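Local coordinates for protein CCMAN5 (Cellulosimicrobium cellulans, PDB 2XSG) that probably hydrolyses alpha-mannosidic linkages as a family 92 glycoside hydrolase, a bacterial mannosidase used to enable mannose-6-phosphate modification of yeast-made lysosomal enzymes, at residues L163-Q176 against L187-Y200. Residues are numbered along the deposited sequence; the frame is centred on the assembly and turned at random.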
loop_
_atom_site.group_PDB
_atom_site.type_symbol
_atom_site.label_atom_id
_atom_site.label_comp_id
_atom_site.label_asym_id
_atom_site.label_seq_id
_atom_site.Cartn_x
_atom_site.Cartn_y
_atom_site.Cartn_z
ATOM N N LEU A 163 -7.266 22.313 12.557
ATOM C CA LEU A 163 -5.879 22.015 12.195
ATOM C C LEU A 163 -5.144 21.185 13.232
ATOM O O LEU A 163 -3.939 20.951 13.113
ATOM C CB LEU A 163 -5.105 23.299 11.888
ATOM C CG LEU A 163 -5.395 24.028 10.568
ATOM C CD1 LEU A 163 -5.456 23.060 9.381
ATOM C CD2 LEU A 163 -6.675 24.770 10.654
ATOM N N GLU A 164 -5.869 20.730 14.250
ATOM C CA GLU A 164 -5.260 19.858 15.254
ATOM C C GLU A 164 -5.386 18.385 14.845
ATOM O O GLU A 164 -4.476 17.610 15.085
ATOM C CB GLU A 164 -5.880 20.099 16.632
ATOM C CG GLU A 164 -5.100 19.454 17.785
ATOM C CD GLU A 164 -5.426 17.969 17.970
ATOM O OE1 GLU A 164 -6.470 17.504 17.466
ATOM O OE2 GLU A 164 -4.622 17.256 18.612
ATOM N N THR A 165 -6.518 18.025 14.225
ATOM C CA THR A 165 -6.864 16.636 13.860
ATOM C C THR A 165 -5.714 15.924 13.148
ATOM O O THR A 165 -5.172 16.428 12.153
ATOM C CB THR A 165 -8.131 16.584 12.971
ATOM O OG1 THR A 165 -9.161 17.384 13.554
ATOM C CG2 THR A 165 -8.641 15.151 12.792
ATOM N N ASN A 166 -5.318 14.782 13.705
ATOM C CA ASN A 166 -4.350 13.887 13.061
ATOM C C ASN A 166 -4.613 12.459 13.504
ATOM O O ASN A 166 -5.014 12.244 14.648
ATOM C CB ASN A 166 -2.914 14.297 13.411
ATOM C CG ASN A 166 -1.884 13.536 12.602
ATOM O OD1 ASN A 166 -1.514 12.418 12.950
ATOM N ND2 ASN A 166 -1.390 14.154 11.526
ATOM N N ASN A 167 -4.367 11.499 12.613
ATOM C CA ASN A 167 -4.574 10.078 12.915
ATOM C C ASN A 167 -3.663 9.514 13.998
ATOM O O ASN A 167 -4.011 8.520 14.652
ATOM C CB ASN A 167 -4.521 9.223 11.633
ATOM C CG ASN A 167 -5.751 9.425 10.764
ATOM O OD1 ASN A 167 -6.843 9.691 11.272
ATOM N ND2 ASN A 167 -5.584 9.317 9.465
ATOM N N THR A 168 -2.520 10.164 14.200
ATOM C CA THR A 168 -1.574 9.740 15.224
ATOM C C THR A 168 -1.091 10.875 16.113
ATOM O O THR A 168 -1.195 10.778 17.326
ATOM C CB THR A 168 -0.371 8.997 14.615
ATOM O OG1 THR A 168 -0.814 7.740 14.102
ATOM C CG2 THR A 168 0.708 8.743 15.669
ATOM N N SER A 169 -0.551 11.945 15.537
ATOM C CA SER A 169 0.070 12.971 16.379
ATOM C C SER A 169 0.262 14.274 15.634
ATOM O O SER A 169 0.960 14.321 14.615
ATOM C CB SER A 169 1.428 12.479 16.930
ATOM O OG SER A 169 2.090 13.499 17.662
ATOM N N ARG A 170 -0.371 15.314 16.161
ATOM C CA ARG A 170 -0.182 16.669 15.688
ATOM C C ARG A 170 1.032 17.265 16.398
ATOM O O ARG A 170 1.088 17.278 17.635
ATOM C CB ARG A 170 -1.450 17.506 15.948
ATOM C CG ARG A 170 -1.269 19.035 15.950
ATOM C CD ARG A 170 -0.754 19.603 14.599
ATOM N NE ARG A 170 -1.779 19.477 13.571
ATOM C CZ ARG A 170 -1.701 18.678 12.511
ATOM N NH1 ARG A 170 -0.610 17.952 12.261
ATOM N NH2 ARG A 170 -2.714 18.630 11.667
ATOM N N ARG A 171 1.998 17.733 15.618
ATOM C CA ARG A 171 3.222 18.335 16.183
ATOM C C ARG A 171 3.172 19.857 16.204
ATOM O O ARG A 171 3.470 20.464 17.226
ATOM C CB ARG A 171 4.497 17.820 15.483
ATOM C CG ARG A 171 4.724 16.302 15.648
ATOM C CD ARG A 171 4.799 15.908 17.135
ATOM N NE ARG A 171 4.729 14.462 17.380
ATOM C CZ ARG A 171 5.780 13.640 17.328
ATOM N NH1 ARG A 171 6.978 14.109 17.015
ATOM N NH2 ARG A 171 5.637 12.341 17.579
ATOM N N SER A 172 2.795 20.457 15.079
ATOM C CA SER A 172 2.598 21.902 15.000
ATOM C C SER A 172 1.660 22.237 13.837
ATOM O O SER A 172 1.514 21.446 12.892
ATOM C CB SER A 172 3.923 22.648 14.860
ATOM O OG SER A 172 4.564 22.320 13.643
ATOM N N SER A 173 1.020 23.399 13.919
ATOM C CA SER A 173 0.169 23.870 12.832
ATOM C C SER A 173 0.108 25.391 12.829
ATOM O O SER A 173 0.451 26.034 13.834
ATOM C CB SER A 173 -1.251 23.286 12.958
ATOM O OG SER A 173 -1.920 23.850 14.080
ATOM N N SER A 174 -0.299 25.963 11.694
ATOM C CA SER A 174 -0.513 27.413 11.593
ATOM C C SER A 174 -1.618 27.722 10.617
ATOM O O SER A 174 -1.944 26.916 9.735
ATOM C CB SER A 174 0.759 28.147 11.155
ATOM O OG SER A 174 1.084 27.806 9.809
ATOM N N VAL A 175 -2.187 28.912 10.776
ATOM C CA VAL A 175 -3.223 29.385 9.873
ATOM C C VAL A 175 -3.109 30.908 9.748
ATOM O O VAL A 175 -2.946 31.608 10.745
ATOM C CB VAL A 175 -4.635 28.888 10.307
ATOM C CG1 VAL A 175 -4.980 29.359 11.751
ATOM C CG2 VAL A 175 -5.717 29.316 9.279
ATOM N N GLN A 176 -3.105 31.391 8.512
ATOM C CA GLN A 176 -3.173 32.808 8.222
ATOM C C GLN A 176 -4.437 33.022 7.396
ATOM O O GLN A 176 -4.677 32.295 6.422
ATOM C CB GLN A 176 -1.923 33.222 7.441
ATOM C CG GLN A 176 -1.836 34.706 7.083
ATOM C CD GLN A 176 -1.439 35.549 8.267
ATOM O OE1 GLN A 176 -0.402 35.316 8.890
ATOM N NE2 GLN A 176 -2.269 36.521 8.599
ATOM N N LEU A 187 -7.234 30.733 3.419
ATOM C CA LEU A 187 -6.545 30.275 4.622
ATOM C C LEU A 187 -5.288 29.539 4.189
ATOM O O LEU A 187 -5.318 28.796 3.210
ATOM C CB LEU A 187 -7.421 29.300 5.410
ATOM C CG LEU A 187 -8.825 29.701 5.875
ATOM C CD1 LEU A 187 -9.517 28.555 6.620
ATOM C CD2 LEU A 187 -8.762 30.945 6.754
ATOM N N SER A 188 -4.186 29.734 4.904
ATOM C CA SER A 188 -2.950 29.043 4.545
ATOM C C SER A 188 -2.023 28.895 5.725
ATOM O O SER A 188 -2.097 29.676 6.690
ATOM C CB SER A 188 -2.218 29.797 3.424
ATOM O OG SER A 188 -1.734 31.039 3.909
ATOM N N GLY A 189 -1.135 27.903 5.627
ATOM C CA GLY A 189 -0.168 27.607 6.671
ATOM C C GLY A 189 0.428 26.224 6.503
ATOM O O GLY A 189 0.514 25.712 5.389
ATOM N N GLN A 190 0.827 25.616 7.618
ATOM C CA GLN A 190 1.470 24.311 7.591
ATOM C C GLN A 190 0.876 23.410 8.654
ATOM O O GLN A 190 0.332 23.880 9.670
ATOM C CB GLN A 190 2.978 24.456 7.807
ATOM C CG GLN A 190 3.383 24.976 9.202
ATOM C CD GLN A 190 3.549 23.848 10.229
ATOM O OE1 GLN A 190 3.656 22.674 9.867
ATOM N NE2 GLN A 190 3.568 24.204 11.505
ATOM N N VAL A 191 0.976 22.108 8.412
ATOM C CA VAL A 191 0.638 21.123 9.412
ATOM C C VAL A 191 1.813 20.166 9.505
ATOM O O VAL A 191 2.340 19.727 8.485
ATOM C CB VAL A 191 -0.698 20.374 9.101
ATOM C CG1 VAL A 191 -1.887 21.314 9.231
ATOM C CG2 VAL A 191 -0.682 19.748 7.715
ATOM N N THR A 192 2.250 19.887 10.728
ATOM C CA THR A 192 3.330 18.926 10.956
ATOM C C THR A 192 2.776 17.794 11.809
ATOM O O THR A 192 2.233 18.015 12.901
ATOM C CB THR A 192 4.576 19.613 11.580
ATOM O OG1 THR A 192 5.064 20.599 10.664
ATOM C CG2 THR A 192 5.709 18.605 11.902
ATOM N N GLY A 193 2.854 16.585 11.268
ATOM C CA GLY A 193 2.345 15.406 11.946
ATOM C C GLY A 193 3.443 14.381 12.151
ATOM O O GLY A 193 4.603 14.617 11.820
ATOM N N TYR A 194 3.083 13.230 12.693
ATOM C CA TYR A 194 4.046 12.169 12.864
ATOM C C TYR A 194 3.346 10.839 12.641
ATOM O O TYR A 194 2.194 10.669 13.040
ATOM C CB TYR A 194 4.676 12.238 14.262
ATOM C CG TYR A 194 5.731 11.178 14.534
ATOM C CD1 TYR A 194 5.363 9.884 14.929
ATOM C CD2 TYR A 194 7.097 11.468 14.413
ATOM C CE1 TYR A 194 6.318 8.898 15.177
ATOM C CE2 TYR A 194 8.081 10.473 14.677
ATOM C CZ TYR A 194 7.670 9.198 15.062
ATOM O OH TYR A 194 8.591 8.195 15.308
ATOM N N PHE A 195 4.035 9.920 11.969
ATOM C CA PHE A 195 3.599 8.530 11.923
ATOM C C PHE A 195 4.793 7.592 11.891
ATOM O O PHE A 195 5.726 7.771 11.100
ATOM C CB PHE A 195 2.679 8.256 10.733
ATOM C CG PHE A 195 2.177 6.839 10.675
ATOM C CD1 PHE A 195 1.221 6.380 11.597
ATOM C CD2 PHE A 195 2.681 5.946 9.728
ATOM C CE1 PHE A 195 0.750 5.058 11.565
ATOM C CE2 PHE A 195 2.217 4.619 9.677
ATOM C CZ PHE A 195 1.244 4.172 10.591
ATOM N N TYR A 196 4.748 6.609 12.786
ATOM C CA TYR A 196 5.743 5.531 12.900
ATOM C C TYR A 196 7.191 5.962 13.185
ATOM O O TYR A 196 7.607 5.962 14.355
ATOM C CB TYR A 196 5.631 4.524 11.733
ATOM C CG TYR A 196 6.290 3.211 12.050
ATOM C CD1 TYR A 196 5.805 2.389 13.101
ATOM C CD2 TYR A 196 7.421 2.791 11.337
ATOM C CE1 TYR A 196 6.431 1.184 13.408
ATOM C CE2 TYR A 196 8.052 1.579 11.633
ATOM C CZ TYR A 196 7.554 0.789 12.668
ATOM O OH TYR A 196 8.178 -0.393 12.956
ATOM N N ASN A 197 7.957 6.332 12.154
ATOM C CA ASN A 197 9.363 6.709 12.352
ATOM C C ASN A 197 9.648 8.200 12.269
ATOM O O ASN A 197 10.678 8.660 12.758
ATOM C CB ASN A 197 10.286 6.027 11.324
ATOM C CG ASN A 197 10.509 4.554 11.609
ATOM O OD1 ASN A 197 10.480 4.105 12.757
ATOM N ND2 ASN A 197 10.747 3.793 10.553
ATOM N N ALA A 198 8.776 8.952 11.608
ATOM C CA ALA A 198 9.174 10.278 11.144
ATOM C C ALA A 198 8.069 11.288 11.228
ATOM O O ALA A 198 6.896 10.957 11.050
ATOM C CB ALA A 198 9.660 10.195 9.701
ATOM N N ALA A 199 8.453 12.529 11.486
ATOM C CA ALA A 199 7.563 13.655 11.301
ATOM C C ALA A 199 7.564 14.020 9.816
ATOM O O ALA A 199 8.482 13.622 9.068
ATOM C CB ALA A 199 8.018 14.842 12.144
ATOM N N TYR A 200 6.542 14.775 9.403
ATOM C CA TYR A 200 6.388 15.284 8.038
ATOM C C TYR A 200 5.696 16.657 8.107
ATOM O O TYR A 200 4.927 16.923 9.019
ATOM C CB TYR A 200 5.545 14.324 7.185
ATOM C CG TYR A 200 4.112 14.219 7.674
ATOM C CD1 TYR A 200 3.733 13.243 8.593
ATOM C CD2 TYR A 200 3.139 15.117 7.224
ATOM C CE1 TYR A 200 2.415 13.170 9.054
ATOM C CE2 TYR A 200 1.830 15.058 7.694
ATOM C CZ TYR A 200 1.481 14.088 8.603
ATOM O OH TYR A 200 0.184 14.044 9.050
HETATM O O HOH W 1 0.136 11.154 11.160
HETATM O O HOH W 2 0.234 30.379 8.432
HETATM O O HOH W 3 -3.781 33.000 3.933
#
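The carbonyl oxygen of Thr192 is gripped by three N-H groups from the facing strand. The backbone N of Arg171 gives the shortest bond, 2.7 Å to Thr192 O, while the backbone N of Ser172 and the guanidinium NH1 of Arg170 add weak ones. Because Arg171 and Ser172 both face Thr192, the register slips by one residue here, a classic beta bulge. The Arg170 chain, bent at chi2 and chi3, folds back so that NE and NH2 both hold Leu163 O, and NH2 lies against Val191 CB at 3.7 Å; Asp78, outside the two segments, forms a salt bridge with NH2.

On the other face of the sheet, the Arg171 guanidinium lies nearly parallel (11°) over one face of the Tyr194 ring, NH2 offset toward the rim and 3.3 Å from Tyr194 CG. A straight bond from Arg171 NE to Ser169 OG, 2.8 Å long, helps fix its rotation. Farther along the same face, Gln190, bent at chi2, reaches across to the neighbouring strand, where NE2 donates to Ser172 OG at 3.0 Å, while its OE1 accepts from Thr192 OG1.

Asn166 ties the preceding loop to the hairpin: with CG anti to the backbone N (chi1 -171°), its ND2 donates to Tyr200 OH, which sits in the amide plane 2.9 Å away, although the bond is bent (136°); Asp78 also binds that hydroxyl. OD1 accepts from Thr168 N, an Asx turn, and from Ser169 N, extending it to an Asx motif, and a water links OD1 to Tyr194 O.

Backbone bonds from Thr192 N to Ser172 O and Ser174 N to Gln190 O, and both ways between Gln176 and Ser188, pair the arms of the antiparallel hairpin 169-179/185-195, interrupted by the classic bulge and continued through the type II' turn Phe195-Ala198 into strand 198-208, within the beta-rich N-terminal domain of family 92 glycoside hydrolases.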